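Local atomic coordinates of nitrite reductase (Hyphomicrobium denitrificans, PDB entry 2DV6), a protein that probably reduces nitrite to nitric oxide with electrons from cytochrome c, using bound copper ions. Residues G47-D50 with N54-L57; V199-T204 with L251-Y256; T301-S304 with E310-M313; F371-S376 with S382-G387. One frame throughout, in Å; residues are numbered along the deposited sequence.

Contact 1 (G47-D50 with N54-L57); sequences GDID and NPTL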
loop_
_atom_site.group_PDB
_atom_site.type_symbol
_atom_site.label_atom_id
_atom_site.label_comp_id
_atom_site.label_asym_id
_atom_site.label_seq_id
_atom_site.Cartn_x
_atom_site.Cartn_y
_atom_site.Cartn_z
ATOM N N GLY A 47 -13.292 -6.149 -22.607
ATOM C CA GLY A 47 -14.126 -6.866 -23.576
ATOM C C GLY A 47 -15.128 -7.786 -22.914
ATOM O O GLY A 47 -15.562 -7.545 -21.777
ATOM N N ASP A 48 -15.492 -8.851 -23.629
ATOM C CA ASP A 48 -16.358 -9.899 -23.092
ATOM C C ASP A 48 -15.622 -10.862 -22.108
ATOM O O ASP A 48 -16.249 -11.736 -21.510
ATOM C CB ASP A 48 -17.099 -10.653 -24.258
ATOM C CG ASP A 48 -16.125 -11.175 -25.411
ATOM O OD1 ASP A 48 -14.871 -11.171 -25.262
ATOM O OD2 ASP A 48 -16.633 -11.597 -26.494
ATOM N N ILE A 49 -14.311 -10.678 -21.902
ATOM C CA ILE A 49 -13.499 -11.627 -21.102
ATOM C C ILE A 49 -12.971 -11.053 -19.776
ATOM O O ILE A 49 -12.130 -11.656 -19.090
ATOM C CB ILE A 49 -12.347 -12.218 -21.961
ATOM C CG1 ILE A 49 -11.303 -11.138 -22.306
ATOM C CG2 ILE A 49 -12.947 -12.926 -23.231
ATOM C CD1 ILE A 49 -10.053 -11.624 -23.027
ATOM N N ASP A 50 -13.478 -9.887 -19.405
ATOM C CA ASP A 50 -12.918 -9.151 -18.277
ATOM C C ASP A 50 -12.907 -9.930 -16.952
ATOM O O ASP A 50 -13.967 -10.331 -16.458
ATOM C CB ASP A 50 -13.659 -7.827 -18.111
ATOM C CG ASP A 50 -12.909 -6.850 -17.213
ATOM O OD1 ASP A 50 -13.605 -6.049 -16.552
ATOM O OD2 ASP A 50 -11.647 -6.885 -17.168
ATOM N N ASN A 54 -8.633 -18.002 -17.810
ATOM C CA ASN A 54 -8.479 -18.777 -19.050
ATOM C C ASN A 54 -9.661 -18.601 -20.015
ATOM O O ASN A 54 -10.299 -19.590 -20.388
ATOM C CB ASN A 54 -8.274 -20.269 -18.717
ATOM C CG ASN A 54 -6.956 -20.531 -17.979
ATOM O OD1 ASN A 54 -6.882 -21.412 -17.103
ATOM N ND2 ASN A 54 -5.908 -19.769 -18.329
ATOM N N PRO A 55 -9.988 -17.338 -20.374
ATOM C CA PRO A 55 -11.220 -17.114 -21.145
ATOM C C PRO A 55 -11.225 -17.747 -22.547
ATOM O O PRO A 55 -10.180 -17.838 -23.248
ATOM C CB PRO A 55 -11.299 -15.584 -21.264
ATOM C CG PRO A 55 -9.934 -15.100 -21.053
ATOM C CD PRO A 55 -9.301 -16.067 -20.064
ATOM N N THR A 56 -12.412 -18.189 -22.934
ATOM C CA THR A 56 -12.657 -18.595 -24.302
ATOM C C THR A 56 -12.703 -17.332 -25.143
ATOM O O THR A 56 -13.436 -16.380 -24.833
ATOM C CB THR A 56 -13.927 -19.432 -24.420
ATOM O OG1 THR A 56 -13.788 -20.574 -23.558
ATOM C CG2 THR A 56 -14.130 -19.924 -25.889
ATOM N N LEU A 57 -11.867 -17.299 -26.176
ATOM C CA LEU A 57 -11.802 -16.138 -27.060
ATOM C C LEU A 57 -12.686 -16.461 -28.251
ATOM O O LEU A 57 -12.348 -17.334 -29.061
ATOM C CB LEU A 57 -10.351 -15.916 -27.485
ATOM C CG LEU A 57 -9.293 -15.831 -26.365
ATOM C CD1 LEU A 57 -7.923 -15.510 -26.921
ATOM C CD2 LEU A 57 -9.718 -14.798 -25.328
HETATM O O HOH W 1 -14.531 -14.275 -26.171
#

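Contact 2 (V199-T204 with L251-Y256); sequences VRVGDT and LIPGIY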
loop_
_atom_site.group_PDB
_atom_site.type_symbol
_atom_site.label_atom_id
_atom_site.label_comp_id
_atom_site.label_asym_id
_atom_site.label_seq_id
_atom_site.Cartn_x
_atom_site.Cartn_y
_atom_site.Cartn_z
ATOM N N VAL A 199 -21.493 27.720 -46.112
ATOM C CA VAL A 199 -21.949 29.039 -46.546
ATOM C C VAL A 199 -20.848 29.543 -47.472
ATOM O O VAL A 199 -19.820 28.851 -47.676
ATOM C CB VAL A 199 -22.190 30.061 -45.362
ATOM C CG1 VAL A 199 -23.244 29.557 -44.342
ATOM C CG2 VAL A 199 -20.882 30.422 -44.641
ATOM N N ARG A 200 -21.062 30.754 -47.996
ATOM C CA ARG A 200 -20.215 31.379 -48.984
ATOM C C ARG A 200 -19.615 32.636 -48.355
ATOM O O ARG A 200 -20.302 33.292 -47.564
ATOM C CB ARG A 200 -21.113 31.764 -50.162
ATOM C CG ARG A 200 -20.422 32.336 -51.360
ATOM C CD ARG A 200 -21.285 33.488 -51.819
ATOM N NE ARG A 200 -21.001 33.935 -53.179
ATOM C CZ ARG A 200 -20.373 35.061 -53.489
ATOM N NH1 ARG A 200 -19.916 35.874 -52.528
ATOM N NH2 ARG A 200 -20.188 35.355 -54.768
ATOM N N VAL A 201 -18.358 32.983 -48.685
ATOM C CA VAL A 201 -17.823 34.264 -48.240
ATOM C C VAL A 201 -18.835 35.360 -48.554
ATOM O O VAL A 201 -19.424 35.382 -49.643
ATOM C CB VAL A 201 -16.547 34.779 -48.955
ATOM C CG1 VAL A 201 -15.405 35.033 -47.983
ATOM C CG2 VAL A 201 -16.226 34.089 -50.254
ATOM N N GLY A 202 -19.007 36.270 -47.612
ATOM C CA GLY A 202 -19.899 37.398 -47.832
ATOM C C GLY A 202 -21.279 37.169 -47.260
ATOM O O GLY A 202 -22.045 38.137 -47.086
ATOM N N ASP A 203 -21.603 35.901 -46.963
ATOM C CA ASP A 203 -22.904 35.561 -46.387
ATOM C C ASP A 203 -23.024 36.135 -44.995
ATOM O O ASP A 203 -22.027 36.399 -44.315
ATOM C CB ASP A 203 -23.145 34.032 -46.318
ATOM C CG ASP A 203 -23.592 33.438 -47.638
ATOM O OD1 ASP A 203 -23.728 32.198 -47.750
ATOM O OD2 ASP A 203 -23.805 34.204 -48.592
ATOM N N THR A 204 -24.266 36.304 -44.581
ATOM C CA THR A 204 -24.600 36.669 -43.234
ATOM C C THR A 204 -25.327 35.474 -42.657
ATOM O O THR A 204 -26.257 34.946 -43.274
ATOM C CB THR A 204 -25.497 37.931 -43.224
ATOM O OG1 THR A 204 -24.705 39.055 -43.605
ATOM C CG2 THR A 204 -26.031 38.194 -41.866
ATOM N N LEU A 251 -16.571 36.588 -43.205
ATOM C CA LEU A 251 -15.677 37.491 -43.925
ATOM C C LEU A 251 -14.537 36.838 -44.673
ATOM O O LEU A 251 -13.941 37.472 -45.511
ATOM C CB LEU A 251 -15.091 38.539 -42.960
ATOM C CG LEU A 251 -16.116 39.331 -42.131
ATOM C CD1 LEU A 251 -15.396 40.082 -40.983
ATOM C CD2 LEU A 251 -16.934 40.309 -43.041
ATOM N N ILE A 252 -14.188 35.600 -44.323
ATOM C CA ILE A 252 -12.974 34.956 -44.845
ATOM C C ILE A 252 -13.234 33.491 -45.185
ATOM O O ILE A 252 -13.670 32.715 -44.317
ATOM C CB ILE A 252 -11.799 35.076 -43.830
ATOM C CG1 ILE A 252 -11.543 36.563 -43.488
ATOM C CG2 ILE A 252 -10.521 34.396 -44.353
ATOM C CD1 ILE A 252 -10.506 36.777 -42.372
ATOM N N PRO A 253 -12.931 33.092 -46.441
ATOM C CA PRO A 253 -13.163 31.696 -46.799
ATOM C C PRO A 253 -12.224 30.809 -45.992
ATOM O O PRO A 253 -11.151 31.262 -45.600
ATOM C CB PRO A 253 -12.802 31.627 -48.293
ATOM C CG PRO A 253 -12.590 33.006 -48.741
ATOM C CD PRO A 253 -12.297 33.851 -47.539
ATOM N N GLY A 254 -12.622 29.562 -45.748
ATOM C CA GLY A 254 -11.790 28.609 -45.019
ATOM C C GLY A 254 -12.674 27.473 -44.562
ATOM O O GLY A 254 -13.886 27.507 -44.740
ATOM N N ILE A 255 -12.053 26.447 -43.998
ATOM C CA ILE A 255 -12.752 25.343 -43.396
ATOM C C ILE A 255 -12.529 25.406 -41.862
ATOM O O ILE A 255 -11.407 25.192 -41.383
ATOM C CB ILE A 255 -12.273 23.975 -44.009
ATOM C CG1 ILE A 255 -13.013 22.808 -43.383
ATOM C CG2 ILE A 255 -10.740 23.789 -43.884
ATOM C CD1 ILE A 255 -14.573 22.826 -43.597
ATOM N N TYR A 256 -13.579 25.725 -41.112
ATOM C CA TYR A 256 -13.428 26.146 -39.724
ATOM C C TYR A 256 -14.020 25.160 -38.749
ATOM O O TYR A 256 -15.098 24.642 -38.971
ATOM C CB TYR A 256 -14.112 27.507 -39.516
ATOM C CG TYR A 256 -13.471 28.632 -40.320
ATOM C CD1 TYR A 256 -14.060 29.106 -41.498
ATOM C CD2 TYR A 256 -12.270 29.216 -39.900
ATOM C CE1 TYR A 256 -13.486 30.136 -42.216
ATOM C CE2 TYR A 256 -11.672 30.226 -40.624
ATOM C CZ TYR A 256 -12.288 30.690 -41.780
ATOM O OH TYR A 256 -11.689 31.714 -42.494
#

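Contact 3 (T301-S304 with E310-M313); sequences TVKS and EQEM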
loop_
_atom_site.group_PDB
_atom_site.type_symbol
_atom_site.label_atom_id
_atom_site.label_comp_id
_atom_site.label_asym_id
_atom_site.label_seq_id
_atom_site.Cartn_x
_atom_site.Cartn_y
_atom_site.Cartn_z
ATOM N N THR A 301 -12.449 8.327 -19.989
ATOM C CA THR A 301 -13.363 7.585 -19.158
ATOM C C THR A 301 -12.605 7.100 -17.911
ATOM O O THR A 301 -11.375 6.985 -17.914
ATOM C CB THR A 301 -13.920 6.387 -19.908
ATOM O OG1 THR A 301 -12.833 5.684 -20.480
ATOM C CG2 THR A 301 -14.845 6.803 -21.024
ATOM N N VAL A 302 -13.341 6.866 -16.835
ATOM C CA VAL A 302 -12.753 6.376 -15.577
ATOM C C VAL A 302 -12.138 4.985 -15.808
ATOM O O VAL A 302 -11.003 4.710 -15.379
ATOM C CB VAL A 302 -13.822 6.343 -14.462
ATOM C CG1 VAL A 302 -13.289 5.614 -13.183
ATOM C CG2 VAL A 302 -14.241 7.766 -14.128
ATOM N N LYS A 303 -12.860 4.127 -16.517
ATOM C CA LYS A 303 -12.329 2.786 -16.827
ATOM C C LYS A 303 -11.506 2.833 -18.092
ATOM O O LYS A 303 -11.697 3.734 -18.938
ATOM C CB LYS A 303 -13.468 1.759 -16.976
ATOM C CG LYS A 303 -14.323 1.589 -15.718
ATOM C CD LYS A 303 -15.337 0.428 -15.952
ATOM C CE LYS A 303 -16.677 0.578 -15.213
ATOM N NZ LYS A 303 -16.447 0.738 -13.756
ATOM N N SER A 304 -10.613 1.861 -18.242
ATOM C CA SER A 304 -9.758 1.782 -19.443
ATOM C C SER A 304 -10.565 1.489 -20.711
ATOM O O SER A 304 -11.605 0.848 -20.642
ATOM C CB SER A 304 -8.684 0.708 -19.268
ATOM O OG SER A 304 -8.025 0.894 -18.020
ATOM N N GLU A 310 -21.525 1.385 -18.494
ATOM C CA GLU A 310 -21.792 2.803 -18.500
ATOM C C GLU A 310 -20.529 3.571 -18.136
ATOM O O GLU A 310 -20.030 3.436 -17.045
ATOM C CB GLU A 310 -22.935 3.103 -17.529
ATOM C CG GLU A 310 -24.232 2.392 -17.953
ATOM C CD GLU A 310 -25.462 2.998 -17.294
ATOM O OE1 GLU A 310 -25.989 4.049 -17.784
ATOM O OE2 GLU A 310 -25.892 2.410 -16.280
ATOM N N GLN A 311 -20.004 4.355 -19.059
ATOM C CA GLN A 311 -18.727 5.016 -18.841
ATOM C C GLN A 311 -18.959 6.406 -18.311
ATOM O O GLN A 311 -19.975 7.041 -18.638
ATOM C CB GLN A 311 -17.929 5.084 -20.133
ATOM C CG GLN A 311 -17.708 3.763 -20.780
ATOM C CD GLN A 311 -16.918 2.805 -19.922
ATOM O OE1 GLN A 311 -17.311 1.637 -19.754
ATOM N NE2 GLN A 311 -15.813 3.270 -19.372
ATOM N N GLU A 312 -18.012 6.883 -17.505
ATOM C CA GLU A 312 -18.100 8.214 -16.923
ATOM C C GLU A 312 -16.824 8.981 -17.210
ATOM O O GLU A 312 -15.764 8.383 -17.410
ATOM C CB GLU A 312 -18.319 8.109 -15.413
ATOM C CG GLU A 312 -19.485 7.268 -15.046
ATOM C CD GLU A 312 -19.861 7.378 -13.587
ATOM O OE1 GLU A 312 -20.607 8.325 -13.229
ATOM O OE2 GLU A 312 -19.407 6.508 -12.804
ATOM N N MET A 313 -16.922 10.303 -17.228
ATOM C CA MET A 313 -15.788 11.160 -17.531
ATOM C C MET A 313 -14.861 11.150 -16.329
ATOM O O MET A 313 -15.314 11.180 -15.186
ATOM C CB MET A 313 -16.238 12.614 -17.776
ATOM C CG MET A 313 -15.113 13.452 -18.327
ATOM S SD MET A 313 -15.539 15.166 -18.614
ATOM C CE MET A 313 -15.505 15.823 -16.940
HETATM O O HOH W 2 -15.828 4.757 -16.967
#

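Contact 4 (F371-S376 with S382-G387); sequences FDHVYS and SPPLIG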
loop_
_atom_site.group_PDB
_atom_site.type_symbol
_atom_site.label_atom_id
_atom_site.label_comp_id
_atom_site.label_asym_id
_atom_site.label_seq_id
_atom_site.Cartn_x
_atom_site.Cartn_y
_atom_site.Cartn_z
ATOM N N PHE A 371 -2.609 11.957 -50.751
ATOM C CA PHE A 371 -3.345 13.187 -51.001
ATOM C C PHE A 371 -2.755 13.966 -52.177
ATOM O O PHE A 371 -1.597 14.351 -52.147
ATOM C CB PHE A 371 -3.393 14.062 -49.746
ATOM C CG PHE A 371 -3.860 13.319 -48.498
ATOM C CD1 PHE A 371 -3.113 13.372 -47.328
ATOM C CD2 PHE A 371 -5.079 12.615 -48.496
ATOM C CE1 PHE A 371 -3.562 12.697 -46.168
ATOM C CE2 PHE A 371 -5.525 11.957 -47.362
ATOM C CZ PHE A 371 -4.774 11.997 -46.194
ATOM N N ASP A 372 -3.571 14.169 -53.212
ATOM C CA ASP A 372 -3.191 14.954 -54.370
ATOM C C ASP A 372 -3.055 16.401 -53.915
ATOM O O ASP A 372 -2.072 17.037 -54.246
ATOM C CB ASP A 372 -4.234 14.831 -55.484
ATOM C CG ASP A 372 -4.267 13.413 -56.142
ATOM O OD1 ASP A 372 -3.237 12.683 -56.114
ATOM O OD2 ASP A 372 -5.345 13.035 -56.686
ATOM N N HIS A 373 -4.026 16.889 -53.131
ATOM C CA HIS A 373 -4.004 18.263 -52.600
ATOM C C HIS A 373 -4.317 18.285 -51.121
ATOM O O HIS A 373 -5.271 17.638 -50.657
ATOM C CB HIS A 373 -4.984 19.203 -53.343
ATOM C CG HIS A 373 -4.725 19.271 -54.817
ATOM N ND1 HIS A 373 -3.704 20.031 -55.363
ATOM C CD2 HIS A 373 -5.291 18.604 -55.854
ATOM C CE1 HIS A 373 -3.697 19.872 -56.678
ATOM N NE2 HIS A 373 -4.632 18.993 -56.998
ATOM N N VAL A 374 -3.510 19.059 -50.391
ATOM C CA VAL A 374 -3.725 19.288 -48.972
ATOM C C VAL A 374 -3.835 20.783 -48.757
ATOM O O VAL A 374 -2.915 21.556 -49.128
ATOM C CB VAL A 374 -2.545 18.715 -48.125
ATOM C CG1 VAL A 374 -2.646 19.210 -46.686
ATOM C CG2 VAL A 374 -2.546 17.205 -48.200
ATOM N N TYR A 375 -4.956 21.201 -48.174
ATOM C CA TYR A 375 -5.186 22.632 -47.871
ATOM C C TYR A 375 -4.525 23.008 -46.543
ATOM O O TYR A 375 -5.166 22.912 -45.486
ATOM C CB TYR A 375 -6.698 22.982 -47.930
ATOM C CG TYR A 375 -7.208 22.972 -49.375
ATOM C CD1 TYR A 375 -7.504 21.764 -50.026
ATOM C CD2 TYR A 375 -7.323 24.141 -50.105
ATOM C CE1 TYR A 375 -7.933 21.730 -51.347
ATOM C CE2 TYR A 375 -7.742 24.127 -51.462
ATOM C CZ TYR A 375 -8.066 22.913 -52.071
ATOM O OH TYR A 375 -8.497 22.863 -53.401
ATOM N N SER A 376 -3.234 23.391 -46.582
ATOM C CA SER A 376 -2.463 23.583 -45.327
ATOM C C SER A 376 -3.193 24.468 -44.322
ATOM O O SER A 376 -3.605 25.557 -44.679
ATOM C CB SER A 376 -1.088 24.235 -45.549
ATOM O OG SER A 376 -0.658 24.186 -46.885
ATOM N N SER A 382 -4.756 30.009 -50.104
ATOM C CA SER A 382 -3.416 29.659 -50.584
ATOM C C SER A 382 -3.488 28.401 -51.458
ATOM O O SER A 382 -4.415 27.588 -51.304
ATOM C CB SER A 382 -2.462 29.409 -49.406
ATOM O OG SER A 382 -2.413 30.535 -48.555
ATOM N N PRO A 383 -2.533 28.251 -52.406
ATOM C CA PRO A 383 -2.550 27.033 -53.237
ATOM C C PRO A 383 -2.280 25.807 -52.352
ATOM O O PRO A 383 -1.339 25.834 -51.569
ATOM C CB PRO A 383 -1.387 27.237 -54.223
ATOM C CG PRO A 383 -1.009 28.739 -54.128
ATOM C CD PRO A 383 -1.411 29.165 -52.729
ATOM N N PRO A 384 -3.111 24.753 -52.456
ATOM C CA PRO A 384 -2.865 23.586 -51.640
ATOM C C PRO A 384 -1.483 22.981 -51.934
ATOM O O PRO A 384 -0.888 23.227 -53.010
ATOM C CB PRO A 384 -3.996 22.632 -52.046
ATOM C CG PRO A 384 -4.451 23.090 -53.396
ATOM C CD PRO A 384 -4.304 24.585 -53.310
ATOM N N LEU A 385 -0.959 22.227 -50.963
ATOM C CA LEU A 385 0.251 21.423 -51.170
ATOM C C LEU A 385 -0.082 20.206 -52.023
ATOM O O LEU A 385 -1.216 19.700 -51.993
ATOM C CB LEU A 385 0.822 20.954 -49.817
ATOM C CG LEU A 385 1.357 22.028 -48.879
ATOM C CD1 LEU A 385 1.916 21.382 -47.592
ATOM C CD2 LEU A 385 2.451 22.832 -49.598
ATOM N N ILE A 386 0.919 19.699 -52.741
ATOM C CA ILE A 386 0.710 18.589 -53.697
ATOM C C ILE A 386 1.431 17.301 -53.303
ATOM O O ILE A 386 2.607 17.316 -53.032
ATOM C CB ILE A 386 1.121 19.013 -55.152
ATOM C CG1 ILE A 386 0.341 20.262 -55.589
ATOM C CG2 ILE A 386 0.926 17.857 -56.175
ATOM C CD1 ILE A 386 1.153 21.210 -56.471
ATOM N N GLY A 387 0.716 16.181 -53.346
ATOM C CA GLY A 387 1.315 14.868 -53.223
ATOM C C GLY A 387 1.870 14.630 -51.835
ATOM O O GLY A 387 3.078 14.580 -51.645
HETATM O O HOH W 3 -2.043 25.255 -48.642
#

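Contact 1 (G47-D50 with N54-L57)
The loop between strands 39-45 and 57-60 of the N-terminal cupredoxin-like domain folds back on itself where Ile-49 packs against Pro-55, the apolar centre of this contact. The two side chains meet at about a right angle, CB of Ile-49 lying 3.6 Å from CB of Pro-55. Ile-49 then spreads along the second segment with its two branches. The ethyl branch, CG1 set between the backbone N and the carbonyl carbon (chi1 68°), carries CD1 past the proline CG to within 3.9 Å of CD2 of Leu-57. The other branch, CG2, touches the proline CB and stands 3.8 Å from the carbonyl O of Thr-56. No direct hydrogen bond joins the segments. Instead a water molecule donates to O of Thr-56 at 2.7 Å and, more weakly, to OD1 of Asp-48 at 3.3 Å, a polar link beside the buried apolar groups. Ile-49 and Leu-57 both lean on Phe-29 of strand 27-36, and Pro-55 rests on Leu-31 of the same strand. From there the chain enters strand 57-60, where Leu-57 is hydrogen-bonded through its backbone to Asn-127 and Gln-129 of strand 125-131, so the loop passes from one sheet to the other.

Contact 2 (V199-T204 with L251-Y256)
Val-201 meets Pro-253 through its CG1 methyl, which presses on the proline ring at 3.4 Å from CD, tighter than usual carbon-carbon contact. The same methyl is 3.6 Å from the proline CG, while CG2 of Val-201 reaches that CG more loosely, at 4.1 Å. CG1 also borders the backbone just ahead of the ring, 3.8 Å from the carbonyl O of Leu-251, so one methyl group touches the backbone of Leu-251 and Ile-252 as well as the ring. Chi1 of Val-201 is -123°, away from a staggered position, a strained torsion that may reflect the tight packing.

Val-201 sits at the second position of a type II beta turn from Arg-200 to Asp-203, which leads out of strand 197-200, while Pro-253 comes just before strand 254-259; both belong to the cupredoxin domain of the multicopper oxidase family. The turn is closed by Asp-203 N on O of Arg-200, and at Gly-202, phi 96°, a side chain would run into the carbonyl O of Val-201. OD1 of Asp-203 accepts Arg-200 N at 3.0 Å from above the carboxylate plane, and its OD2 forms a salt bridge with Arg-159. NH1 of Arg-200 donates to O of Val-201, the acceptor lying close to the guanidinium plane. On the other segment, OH of Tyr-256 donates to O of Ile-252 at 2.9 Å, above the carbonyl plane, linking the strand back to the bend. Ile-252 itself packs on Asp-372 of the second subunit.

Contact 3 (T301-S304 with E310-M313)
Thr-301 lies against Gln-311, and its branches part at CB, itself 3.7 Å from O of Glu-312. The methyl CG2 turns to the glutamine and touches its CB at 3.6 Å. OG1, placed between the backbone N and the carbonyl carbon (chi1 50°), donates to O of Lys-303 at 2.7 Å, nearly in line with that C=O bond, which ties the bend in the first segment. A valine in place of Thr-301 would probably leave the Lys-303 carbonyl without this donor and the bend less firmly held.

The second segment starts at the end of the short strand 309-310, and a single beta bridge, Thr-301 with Met-313, joins it to the loop that follows strand 290-299. At the bridge, N of Val-302 donates to O of Glu-312 at 2.9 Å, and the same oxygen receives a CA-H contact from Thr-301 CA at 3.1 Å. A water accepts from both Lys-303 N and Glu-312 N, linking the two backbones beside the bridge. CG2 of Val-302 reaches O of Met-313 at 3.7 Å. The carboxylate of Glu-312 is held by Asn-92 and Gly-93 of the second subunit, whose backbone N atoms bond to OE1 and OE2 respectively.

Contact 4 (F371-S376 with S382-G387)
Tyr-375 lays one face of its ring over Pro-384: the proline CB stands 3.9 Å from the ring centroid and only 2° off the normal, a CH-pi contact. CG of the proline lies farther out along the same face, 3.9 Å from CZ, the two side chains running side by side. Tyr-375 CG is anti to its carbonyl carbon (chi1 -71°), which brings the ring alongside the proline. An alanine here is likely to strip Pro-384 of the aromatic face it packs on and open a gap between the segments. His-373 meets the same proline from a different direction, ND1 lying 3.7 Å from its CG; that nitrogen is buried by the contact and has no polar partner in the model.

The segments form the beta hairpin of strands 371-374 and 385-388, at the edge of a sheet within this chain. Val-374 and Leu-385 make an antiparallel hydrogen-bonded pair, Val-374 N to O of Leu-385 at 2.9 Å and Leu-385 N to O of Val-374 at 2.8 Å. His-373 and Ile-386 are the non-hydrogen-bonded pair beside it. Gly-387 N donates to O of Asp-372 at 3.1 Å, from above the carbonyl plane. Asp-372 and His-373 together face Asp-402 of strand 397-404 in a classic beta bulge. At the turn end, CG of Leu-385 packs 3.6 Å from OG of Ser-376. Ile-386 N is hydrogen-bonded to Ser-382 OG of the third subunit.

How the contacts relate
From the N terminus the four contacts follow one another in series, each closing before the next opens, so none nests or crosses. Contact 1 closes over three residues within the loop that links the two sheets of the N-terminal domain. Contact 2 spans 46 residues, bringing the turn after strand 197-200 to the start of strand 254-259. Contact 3 closes the short loop of five residues between 304 and 310, after strand 290-299, its nearest atoms about 7 Å from contact 1. Contact 4 closes the 371-374/385-388 hairpin, its nearest atoms about 6 Å from contact 2 on the same side of the chain's centre. Contacts 2, 3 and 4 also touch the second subunit.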